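Local coordinates for hydrazine synthase alpha subunit (Candidatus Kuenenia stuttgartiensis, PDB 5C2V), which catalyses the second half-reaction of hydrazine synthesis in anammox, condensing hydroxylamine made in the gamma subunit with ammonia to yield hydrazine, at residues V175-E178 and F179-Y183; T222-L225 and S226-D230; W318-F322 and N323-E327; D584-H587 and Y588-P591. All coordinates share one frame; numbering follows the deposited sequence.

Interaction 1 of 4, residues V175-E178 and F179-Y183; sequences VMDE and FHNPY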
loop_
_atom_site.group_PDB
_atom_site.type_symbol
_atom_site.label_atom_id
_atom_site.label_comp_id
_atom_site.label_asym_id
_atom_site.label_seq_id
_atom_site.Cartn_x
_atom_site.Cartn_y
_atom_site.Cartn_z
ATOM N N VAL D 175 -13.717 -20.298 -21.344
ATOM C CA VAL D 175 -13.098 -20.310 -20.026
ATOM C C VAL D 175 -12.865 -18.886 -19.514
ATOM O O VAL D 175 -12.584 -17.972 -20.291
ATOM C CB VAL D 175 -11.761 -21.097 -20.054
ATOM C CG1 VAL D 175 -10.739 -20.402 -20.940
ATOM C CG2 VAL D 175 -11.212 -21.289 -18.653
ATOM N N MET D 176 -13.008 -18.702 -18.205
ATOM C CA MET D 176 -12.793 -17.401 -17.581
ATOM C C MET D 176 -11.694 -17.470 -16.527
ATOM O O MET D 176 -11.628 -18.426 -15.756
ATOM C CB MET D 176 -14.088 -16.890 -16.943
ATOM C CG MET D 176 -14.923 -15.984 -17.835
ATOM S SD MET D 176 -16.505 -15.559 -17.076
ATOM C CE MET D 176 -17.121 -14.332 -18.226
ATOM N N ASP D 177 -10.835 -16.456 -16.491
ATOM C CA ASP D 177 -9.833 -16.370 -15.435
ATOM C C ASP D 177 -10.447 -15.755 -14.182
ATOM O O ASP D 177 -11.665 -15.599 -14.089
ATOM C CB ASP D 177 -8.595 -15.579 -15.891
ATOM C CG ASP D 177 -8.882 -14.107 -16.174
ATOM O OD1 ASP D 177 -10.015 -13.633 -15.947
ATOM O OD2 ASP D 177 -7.947 -13.409 -16.622
ATOM N N GLU D 178 -9.603 -15.409 -13.220
ATOM C CA GLU D 178 -10.071 -14.874 -11.949
ATOM C C GLU D 178 -10.543 -13.421 -12.068
ATOM O O GLU D 178 -11.220 -12.906 -11.179
ATOM C CB GLU D 178 -8.965 -15.008 -10.900
ATOM C CG GLU D 178 -8.615 -16.463 -10.598
ATOM C CD GLU D 178 -7.299 -16.623 -9.862
ATOM O OE1 GLU D 178 -6.271 -16.122 -10.361
ATOM O OE2 GLU D 178 -7.293 -17.258 -8.787
ATOM N N PHE D 179 -10.184 -12.769 -13.169
ATOM C CA PHE D 179 -10.660 -11.419 -13.461
ATOM C C PHE D 179 -11.883 -11.445 -14.377
ATOM O O PHE D 179 -12.358 -10.397 -14.820
ATOM C CB PHE D 179 -9.547 -10.580 -14.092
ATOM C CG PHE D 179 -8.425 -10.257 -13.148
ATOM C CD1 PHE D 179 -8.689 -9.751 -11.886
ATOM C CD2 PHE D 179 -7.108 -10.463 -13.520
ATOM C CE1 PHE D 179 -7.659 -9.451 -11.015
ATOM C CE2 PHE D 179 -6.073 -10.168 -12.652
ATOM C CZ PHE D 179 -6.349 -9.662 -11.397
ATOM N N HIS D 180 -12.362 -12.653 -14.664
ATOM C CA HIS D 180 -13.497 -12.890 -15.559
ATOM C C HIS D 180 -13.203 -12.464 -16.996
ATOM O O HIS D 180 -14.118 -12.157 -17.760
ATOM C CB HIS D 180 -14.755 -12.177 -15.052
ATOM C CG HIS D 180 -15.119 -12.521 -13.641
ATOM N ND1 HIS D 180 -14.700 -11.775 -12.562
ATOM C CD2 HIS D 180 -15.861 -13.534 -13.132
ATOM C CE1 HIS D 180 -15.169 -12.311 -11.448
ATOM N NE2 HIS D 180 -15.877 -13.380 -11.770
ATOM N N ASN D 181 -11.924 -12.449 -17.361
ATOM C CA ASN D 181 -11.535 -12.291 -18.757
ATOM C C ASN D 181 -11.836 -13.586 -19.497
ATOM O O ASN D 181 -11.764 -14.663 -18.906
ATOM C CB ASN D 181 -10.052 -11.934 -18.880
ATOM C CG ASN D 181 -9.728 -10.578 -18.287
ATOM O OD1 ASN D 181 -8.858 -10.458 -17.424
ATOM N ND2 ASN D 181 -10.422 -9.547 -18.752
ATOM N N PRO D 182 -12.177 -13.500 -20.791
ATOM C CA PRO D 182 -12.540 -14.753 -21.460
ATOM C C PRO D 182 -11.328 -15.540 -21.956
ATOM O O PRO D 182 -11.317 -15.993 -23.101
ATOM C CB PRO D 182 -13.388 -14.271 -22.636
ATOM C CG PRO D 182 -12.785 -12.941 -22.982
ATOM C CD PRO D 182 -12.340 -12.329 -21.672
ATOM N N TYR D 183 -10.323 -15.692 -21.100
ATOM C CA TYR D 183 -9.196 -16.576 -21.368
ATOM C C TYR D 183 -8.517 -16.998 -20.066
ATOM O O TYR D 183 -8.447 -16.210 -19.125
ATOM C CB TYR D 183 -8.186 -15.892 -22.294
ATOM C CG TYR D 183 -7.802 -14.492 -21.860
ATOM C CD1 TYR D 183 -6.714 -14.276 -21.023
ATOM C CD2 TYR D 183 -8.525 -13.386 -22.293
ATOM C CE1 TYR D 183 -6.360 -12.998 -20.627
ATOM C CE2 TYR D 183 -8.177 -12.105 -21.904
ATOM C CZ TYR D 183 -7.094 -11.918 -21.070
ATOM O OH TYR D 183 -6.744 -10.644 -20.678
#

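Interaction 2 of 4, residues T222-L225 and S226-D230; sequences TYNL and SSNFD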
loop_
_atom_site.group_PDB
_atom_site.type_symbol
_atom_site.label_atom_id
_atom_site.label_comp_id
_atom_site.label_asym_id
_atom_site.label_seq_id
_atom_site.Cartn_x
_atom_site.Cartn_y
_atom_site.Cartn_z
ATOM N N THR D 222 1.448 -26.616 -16.264
ATOM C CA THR D 222 1.076 -25.588 -15.284
ATOM C C THR D 222 -0.438 -25.457 -15.174
ATOM O O THR D 222 -1.128 -25.311 -16.175
ATOM C CB THR D 222 1.672 -24.208 -15.631
ATOM O OG1 THR D 222 1.151 -23.757 -16.888
ATOM C CG2 THR D 222 3.192 -24.274 -15.699
ATOM N N TYR D 223 -0.948 -25.581 -13.955
ATOM C CA TYR D 223 -2.388 -25.595 -13.702
ATOM C C TYR D 223 -3.027 -24.312 -13.137
ATOM O O TYR D 223 -4.194 -24.334 -12.743
ATOM C CB TYR D 223 -2.699 -26.810 -12.837
ATOM C CG TYR D 223 -2.432 -28.051 -13.653
ATOM C CD1 TYR D 223 -1.201 -28.694 -13.602
ATOM C CD2 TYR D 223 -3.380 -28.526 -14.549
ATOM C CE1 TYR D 223 -0.944 -29.805 -14.381
ATOM C CE2 TYR D 223 -3.134 -29.635 -15.329
ATOM C CZ TYR D 223 -1.915 -30.271 -15.243
ATOM O OH TYR D 223 -1.670 -31.377 -16.024
ATOM N N ASN D 224 -2.265 -23.220 -13.078
ATOM C CA ASN D 224 -2.753 -21.939 -12.544
ATOM C C ASN D 224 -4.107 -21.506 -13.120
ATOM O O ASN D 224 -4.342 -21.601 -14.325
ATOM C CB ASN D 224 -1.720 -20.837 -12.814
ATOM C CG ASN D 224 -2.018 -19.543 -12.065
ATOM O OD1 ASN D 224 -3.065 -19.394 -11.436
ATOM N ND2 ASN D 224 -1.094 -18.591 -12.149
ATOM N N LEU D 225 -4.990 -21.034 -12.240
ATOM C CA LEU D 225 -6.331 -20.601 -12.634
ATOM C C LEU D 225 -6.315 -19.259 -13.358
ATOM O O LEU D 225 -7.301 -18.873 -13.989
ATOM C CB LEU D 225 -7.250 -20.523 -11.413
ATOM C CG LEU D 225 -7.880 -21.847 -10.976
ATOM C CD1 LEU D 225 -8.783 -21.652 -9.770
ATOM C CD2 LEU D 225 -8.654 -22.464 -12.128
ATOM N N SER D 226 -5.198 -18.548 -13.260
ATOM C CA SER D 226 -4.992 -17.351 -14.064
ATOM C C SER D 226 -3.873 -17.614 -15.061
ATOM O O SER D 226 -3.285 -18.695 -15.072
ATOM C CB SER D 226 -4.670 -16.140 -13.187
ATOM O OG SER D 226 -5.838 -15.655 -12.544
ATOM N N SER D 227 -3.575 -16.623 -15.891
ATOM C CA SER D 227 -2.702 -16.834 -17.041
ATOM C C SER D 227 -1.219 -16.960 -16.696
ATOM O O SER D 227 -0.646 -16.100 -16.028
ATOM C CB SER D 227 -2.891 -15.699 -18.047
ATOM O OG SER D 227 -4.203 -15.706 -18.584
ATOM N N ASN D 228 -0.613 -18.048 -17.163
ATOM C CA ASN D 228 0.839 -18.184 -17.193
ATOM C C ASN D 228 1.316 -17.986 -18.625
ATOM O O ASN D 228 0.770 -18.588 -19.550
ATOM C CB ASN D 228 1.282 -19.549 -16.666
ATOM C CG ASN D 228 1.170 -19.659 -15.161
ATOM O OD1 ASN D 228 1.235 -18.658 -14.449
ATOM N ND2 ASN D 228 1.012 -20.881 -14.667
ATOM N N PHE D 229 2.324 -17.141 -18.818
ATOM C CA PHE D 229 2.713 -16.769 -20.173
ATOM C C PHE D 229 4.173 -16.357 -20.321
ATOM O O PHE D 229 4.916 -16.287 -19.342
ATOM C CB PHE D 229 1.814 -15.635 -20.668
ATOM C CG PHE D 229 1.851 -14.405 -19.799
ATOM C CD1 PHE D 229 1.035 -14.302 -18.683
ATOM C CD2 PHE D 229 2.689 -13.347 -20.108
ATOM C CE1 PHE D 229 1.064 -13.173 -17.887
ATOM C CE2 PHE D 229 2.723 -12.214 -19.315
ATOM C CZ PHE D 229 1.907 -12.128 -18.204
ATOM N N ASP D 230 4.551 -16.064 -21.563
ATOM C CA ASP D 230 5.909 -15.661 -21.929
ATOM C C ASP D 230 7.004 -16.560 -21.352
ATOM O O ASP D 230 7.812 -16.112 -20.539
ATOM C CB ASP D 230 6.153 -14.213 -21.498
ATOM C CG ASP D 230 5.316 -13.224 -22.286
ATOM O OD1 ASP D 230 4.390 -13.664 -23.001
ATOM O OD2 ASP D 230 5.577 -12.007 -22.188
#

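Interaction 3 of 4, residues W318-F322 and N323-E327; sequences WDAPF and NKTYE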
loop_
_atom_site.group_PDB
_atom_site.type_symbol
_atom_site.label_atom_id
_atom_site.label_comp_id
_atom_site.label_asym_id
_atom_site.label_seq_id
_atom_site.Cartn_x
_atom_site.Cartn_y
_atom_site.Cartn_z
ATOM N N TRP D 318 19.683 -12.166 -11.977
ATOM C CA TRP D 318 19.199 -13.540 -11.915
ATOM C C TRP D 318 19.801 -14.293 -10.736
ATOM O O TRP D 318 19.127 -15.097 -10.092
ATOM C CB TRP D 318 19.510 -14.282 -13.217
ATOM C CG TRP D 318 19.543 -15.768 -13.044
ATOM C CD1 TRP D 318 20.652 -16.555 -12.936
ATOM C CD2 TRP D 318 18.415 -16.646 -12.937
ATOM N NE1 TRP D 318 20.286 -17.869 -12.777
ATOM C CE2 TRP D 318 18.918 -17.952 -12.774
ATOM C CE3 TRP D 318 17.032 -16.455 -12.968
ATOM C CZ2 TRP D 318 18.085 -19.060 -12.643
ATOM C CZ3 TRP D 318 16.206 -17.558 -12.838
ATOM C CH2 TRP D 318 16.736 -18.844 -12.677
ATOM N N ASP D 319 21.072 -14.025 -10.458
ATOM C CA ASP D 319 21.783 -14.699 -9.378
ATOM C C ASP D 319 21.184 -14.357 -8.017
ATOM O O ASP D 319 20.986 -15.237 -7.179
ATOM C CB ASP D 319 23.269 -14.335 -9.408
ATOM C CG ASP D 319 23.957 -14.802 -10.676
ATOM O OD1 ASP D 319 23.503 -15.804 -11.266
ATOM O OD2 ASP D 319 24.953 -14.167 -11.082
ATOM N N ALA D 320 20.896 -13.078 -7.805
ATOM C CA ALA D 320 20.284 -12.630 -6.558
ATOM C C ALA D 320 19.109 -11.696 -6.830
ATOM O O ALA D 320 19.247 -10.476 -6.748
ATOM C CB ALA D 320 21.316 -11.942 -5.678
ATOM N N PRO D 321 17.939 -12.272 -7.152
ATOM C CA PRO D 321 16.744 -11.485 -7.472
ATOM C C PRO D 321 16.095 -10.866 -6.239
ATOM O O PRO D 321 15.119 -11.401 -5.711
ATOM C CB PRO D 321 15.815 -12.514 -8.119
ATOM C CG PRO D 321 16.219 -13.807 -7.517
ATOM C CD PRO D 321 17.702 -13.720 -7.293
ATOM N N PHE D 322 16.643 -9.743 -5.788
ATOM C CA PHE D 322 16.088 -9.025 -4.650
ATOM C C PHE D 322 16.013 -7.531 -4.946
ATOM O O PHE D 322 16.409 -7.082 -6.022
ATOM C CB PHE D 322 16.923 -9.286 -3.395
ATOM C CG PHE D 322 17.081 -10.744 -3.070
ATOM C CD1 PHE D 322 16.104 -11.419 -2.356
ATOM C CD2 PHE D 322 18.200 -11.443 -3.489
ATOM C CE1 PHE D 322 16.244 -12.762 -2.060
ATOM C CE2 PHE D 322 18.346 -12.787 -3.197
ATOM C CZ PHE D 322 17.366 -13.447 -2.481
ATOM N N ASN D 323 15.501 -6.764 -3.988
ATOM C CA ASN D 323 15.318 -5.328 -4.170
ATOM C C ASN D 323 16.637 -4.578 -4.322
ATOM O O ASN D 323 16.697 -3.543 -4.986
ATOM C CB ASN D 323 14.527 -4.743 -3.000
ATOM C CG ASN D 323 13.120 -5.299 -2.912
ATOM O OD1 ASN D 323 12.514 -5.650 -3.924
ATOM N ND2 ASN D 323 12.591 -5.380 -1.696
ATOM N N LYS D 324 17.691 -5.104 -3.707
ATOM C CA LYS D 324 18.994 -4.447 -3.734
ATOM C C LYS D 324 19.602 -4.446 -5.135
ATOM O O LYS D 324 20.426 -3.590 -5.458
ATOM C CB LYS D 324 19.948 -5.115 -2.738
ATOM C CG LYS D 324 20.193 -6.595 -2.990
ATOM C CD LYS D 324 21.054 -7.209 -1.895
ATOM C CE LYS D 324 20.339 -7.197 -0.552
ATOM N NZ LYS D 324 21.163 -7.816 0.524
ATOM N N THR D 325 19.201 -5.409 -5.960
ATOM C CA THR D 325 19.690 -5.486 -7.334
ATOM C C THR D 325 18.727 -4.869 -8.350
ATOM O O THR D 325 19.021 -4.836 -9.546
ATOM C CB THR D 325 19.968 -6.946 -7.747
ATOM O OG1 THR D 325 18.731 -7.661 -7.861
ATOM C CG2 THR D 325 20.861 -7.630 -6.723
ATOM N N TYR D 326 17.580 -4.383 -7.881
ATOM C CA TYR D 326 16.574 -3.806 -8.772
ATOM C C TYR D 326 17.050 -2.490 -9.379
ATOM O O TYR D 326 17.762 -1.722 -8.731
ATOM C CB TYR D 326 15.251 -3.591 -8.026
ATOM C CG TYR D 326 14.141 -3.004 -8.877
ATOM C CD1 TYR D 326 13.951 -1.629 -8.959
ATOM C CD2 TYR D 326 13.281 -3.825 -9.595
ATOM C CE1 TYR D 326 12.940 -1.090 -9.734
ATOM C CE2 TYR D 326 12.266 -3.294 -10.373
ATOM C CZ TYR D 326 12.100 -1.927 -10.438
ATOM O OH TYR D 326 11.093 -1.394 -11.209
ATOM N N GLU D 327 16.655 -2.235 -10.623
ATOM C CA GLU D 327 17.000 -0.984 -11.292
ATOM C C GLU D 327 16.009 -0.618 -12.397
ATOM O O GLU D 327 15.305 -1.479 -12.927
ATOM C CB GLU D 327 18.413 -1.062 -11.872
ATOM C CG GLU D 327 18.623 -2.208 -12.848
ATOM C CD GLU D 327 20.011 -2.201 -13.458
ATOM O OE1 GLU D 327 20.610 -1.109 -13.563
ATOM O OE2 GLU D 327 20.505 -3.286 -13.830
#

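Interaction 4 of 4, residues D584-H587 and Y588-P591; sequences DRSH and YDSP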
loop_
_atom_site.group_PDB
_atom_site.type_symbol
_atom_site.label_atom_id
_atom_site.label_comp_id
_atom_site.label_asym_id
_atom_site.label_seq_id
_atom_site.Cartn_x
_atom_site.Cartn_y
_atom_site.Cartn_z
ATOM N N ASP D 584 8.304 -50.741 0.545
ATOM C CA ASP D 584 8.937 -50.963 -0.755
ATOM C C ASP D 584 7.949 -51.390 -1.838
ATOM O O ASP D 584 8.236 -51.265 -3.029
ATOM C CB ASP D 584 10.054 -52.007 -0.637
ATOM C CG ASP D 584 9.535 -53.389 -0.295
ATOM O OD1 ASP D 584 8.461 -53.491 0.333
ATOM O OD2 ASP D 584 10.209 -54.378 -0.655
ATOM N N ARG D 585 6.790 -51.891 -1.426
ATOM C CA ARG D 585 5.765 -52.307 -2.376
ATOM C C ARG D 585 4.794 -51.170 -2.693
ATOM O O ARG D 585 3.800 -51.370 -3.388
ATOM C CB ARG D 585 5.006 -53.532 -1.850
ATOM C CG ARG D 585 4.548 -53.435 -0.404
ATOM C CD ARG D 585 3.906 -54.740 0.051
ATOM N NE ARG D 585 3.618 -54.750 1.483
ATOM C CZ ARG D 585 2.951 -55.717 2.104
ATOM N NH1 ARG D 585 2.499 -56.758 1.419
ATOM N NH2 ARG D 585 2.735 -55.645 3.410
ATOM N N SER D 586 5.085 -49.979 -2.175
ATOM C CA SER D 586 4.216 -48.824 -2.387
ATOM C C SER D 586 4.918 -47.650 -3.070
ATOM O O SER D 586 6.136 -47.495 -2.970
ATOM C CB SER D 586 3.631 -48.354 -1.054
ATOM O OG SER D 586 2.861 -49.374 -0.443
ATOM N N HIS D 587 4.139 -46.832 -3.775
ATOM C CA HIS D 587 4.627 -45.561 -4.301
ATOM C C HIS D 587 4.740 -44.541 -3.174
ATOM O O HIS D 587 5.771 -43.892 -3.004
ATOM C CB HIS D 587 3.701 -45.028 -5.398
ATOM C CG HIS D 587 3.768 -45.797 -6.681
ATOM N ND1 HIS D 587 2.644 -46.147 -7.397
ATOM C CD2 HIS D 587 4.824 -46.268 -7.385
ATOM C CE1 HIS D 587 3.003 -46.808 -8.483
ATOM N NE2 HIS D 587 4.321 -46.895 -8.499
ATOM N N TYR D 588 3.658 -44.407 -2.410
ATOM C CA TYR D 588 3.624 -43.536 -1.239
ATOM C C TYR D 588 2.784 -44.149 -0.128
ATOM O O TYR D 588 1.696 -44.670 -0.375
ATOM C CB TYR D 588 3.069 -42.156 -1.594
ATOM C CG TYR D 588 4.005 -41.290 -2.402
ATOM C CD1 TYR D 588 5.186 -40.808 -1.852
ATOM C CD2 TYR D 588 3.698 -40.938 -3.708
ATOM C CE1 TYR D 588 6.042 -40.010 -2.587
ATOM C CE2 TYR D 588 4.544 -40.141 -4.448
ATOM C CZ TYR D 588 5.715 -39.679 -3.885
ATOM O OH TYR D 588 6.561 -38.884 -4.624
ATOM N N ASP D 589 3.298 -44.093 1.095
ATOM C CA ASP D 589 2.566 -44.581 2.258
ATOM C C ASP D 589 1.865 -43.467 3.037
ATOM O O ASP D 589 1.288 -43.716 4.094
ATOM C CB ASP D 589 3.503 -45.354 3.183
ATOM C CG ASP D 589 4.092 -46.578 2.515
ATOM O OD1 ASP D 589 3.343 -47.555 2.307
ATOM O OD2 ASP D 589 5.299 -46.561 2.202
ATOM N N SER D 590 1.938 -42.239 2.535
ATOM C CA SER D 590 1.294 -41.108 3.201
ATOM C C SER D 590 -0.225 -41.158 3.043
ATOM O O SER D 590 -0.730 -41.552 1.992
ATOM C CB SER D 590 1.836 -39.784 2.657
ATOM O OG SER D 590 1.656 -39.695 1.255
ATOM N N PRO D 591 -0.959 -40.762 4.096
ATOM C CA PRO D 591 -2.428 -40.775 4.087
ATOM C C PRO D 591 -3.031 -39.774 3.105
ATOM O O PRO D 591 -2.474 -38.696 2.895
ATOM C CB PRO D 591 -2.795 -40.395 5.528
ATOM C CG PRO D 591 -1.567 -40.669 6.331
ATOM C CD PRO D 591 -0.424 -40.377 5.413
#

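Interaction 1 of 4, residues V175-E178 and F179-Y183
D177 and N181 lie across a tight turn, with the planes of the carboxylate and the side-chain amide 64° apart, so the two flat groups are strongly canted and do not stack. The D177 carboxylate is folded back over the backbone: CG sits between the backbone N and the carbonyl carbon (chi1 65°), which puts OD1 2.7 Å from N181 N. That N-H arrives from above the carboxylate plane. F179 N also approaches D177 OD1, at 2.9 Å, but its bent angle makes a weak bond. In the backbone, H180 N donates to D177 O at 3.1 Å, closing a type I turn, and D177 N donates to N181 O at 3.1 Å. With H180 in the left-handed region, this is the pattern of a type I turn followed by a G1 beta bulge, in the loop joining strands 154-171 and 186-191 of the propeller domain. M176 runs extended alongside, its CG 3.6 Å from N181 O and its CE 3.7 Å from H180 O, while SD lies at the edge of the H180 ring, near its plane. Outside the turn, Q501 NE2 donates to D177 O, E178 OE2 is hydrogen-bonded to W545 NE1, and the Y183 ring stacks with that of H51.

Interaction 2 of 4, residues T222-L225 and S226-D230
N224 and N228 carry the contact through their side-chain amides, with T222 CB meeting the N228 amide at a slant. Two hydrogen bonds cross it, and the N224 amide takes part in both, once as acceptor and once as donor. The first involves the backbone: S226 N donates to N224 OD1 at 2.9 Å and is almost straight (178° at the hydrogen), although the donor stands well above the plane of the side-chain carbonyl. An Asn side-chain oxygen accepting the N-H of residue i+2 makes an Asx turn. The second joins the two amides, N224 ND2 reaching N228 OD1 over 3.3 Å; OD1 lies close to the plane of the N224 amide, whereas ND2 is tilted out of that of N228, and the amide planes are 58° apart. Having CG anti to the backbone N in N224 (chi1 -169°) swings its amide toward both partners.

One residue after the turn, strand 228-233 begins. In the beta-propeller the chain here passes from the sheet containing strand 216-220 to the first strand of the next blade, and S227 and F229 bond through their backbones to V244 and S242 of the neighbouring strand 239-245.

Among the non-bonded contacts, N228 ND2 sits 3.3 Å from N224 CB and 3.5 Å from T222 CB. The hydroxyl of T222 is engaged by L187 N instead.

Second partners fix the amides further. N228 OD1 is also bonded to S243 OG, and N224 ND2 also donates to V244 O, both partners lying on strand 239-245.

Interaction 3 of 4, residues W318-F322 and N323-E327
N323 begins the turn that brings T325 back to F322 O; its own amide points elsewhere, with OD1 hydrogen-bonded to Y273 OH and ND2 weakly to G278 O. Next, K324 passes the base of the F322 side chain, CG standing 4.3 Å from F322 CB. Its NZ continues to the beta subunit, where it forms a salt bridge with D310 of that chain.

T325 is the residue that turns back on the first segment. OG1 falls between the backbone N and the carbonyl carbon (chi1 69°), and this places it 3.0 Å from F322 O and 3.1 Å from A320 O. OG1 also has a weak hydrogen bond with S317 N. The backbone bond is clearer: T325 N donates to F322 O at 3.3 Å, with 144° at the hydrogen and the donor above the carbonyl plane. On the other branch, T325 CG2 is 3.3 Å from A320 O.

These residues form the loop between strands 312-317 and 327-328, consecutive strands of one antiparallel propeller blade. P321 is the centre of an inverse gamma turn, closed by a weak bond from F322 N to A320 O. The side chain of N323 is about 8 Å from that of the zinc ligand C276.

At Y326, N donates to N323 O at 3.1 Å, and the ring is directed away from the first segment, its OH bonding to K328 NZ and E302 OE1.

Interaction 4 of 4, residues D584-H587 and Y588-P591
Y588 lies with one face of its ring over the carbonyl of the preceding H587. Its CB stands 3.3 Å from H587 C, a spacing set largely by the chain connection, and the contact proper starts at CG. With CG anti to its own carbonyl carbon (chi1 -73°), the side chain folds back over that peptide, and CG comes to 3.2 Å from H587 O. Further along the ring the same oxygen is nearer one side than the other, 3.3 Å from CD1 and 3.7 Å from CD2. By CE1 the separation from H587 O has grown to 3.9 Å, and the outer ring leaves the first segment. There the ring meets W580, with nearly parallel planes, and Y551, while W85 of the gamma subunit packs on it; the terminal OH is hydrogen-bonded to Y551 O.

This loop connects strand 553-556, at whose end sits C556, one of the two cysteines covalently bound to the heme, with strand 596-599, and it faces the gamma subunit: D584 OD1 forms a salt bridge with R220 of that chain.

A second contact spans three residues. S586 OG donates weakly to D589 OD1 at 3.3 Å, and S586 CB is 3.5 Å from that same oxygen. The D589 carboxylate has firmer partners on both oxygens, OD1 with S630 OG and OD2 with D583 N.

How the interactions relate
All four contacts are local, within loops or at a strand's start, and are met in numerical order along the chain. Interactions 1 and 2 are neighbours, their centres 12 Å apart: Y183 CD1 packs 3.8 Å from S227 OG, and E178 OE1 lies close to S226 OG, a probable hydrogen bond whose modelled length is doubtful. Strands 186-191, 209-211 and 216-220 and helix 196-201 lie between them in the chain, and both are near the heme c of the middle domain. Interaction 3, in the blade that follows strand 228-233 and its sheet, has its centre 24 Å from that of interaction 2 and borders the beta subunit. Interaction 4 stands apart, its centre 31 to 41 Å from the others, beyond the propeller and against the gamma subunit. Two of the four loops thus contribute to subunit interfaces.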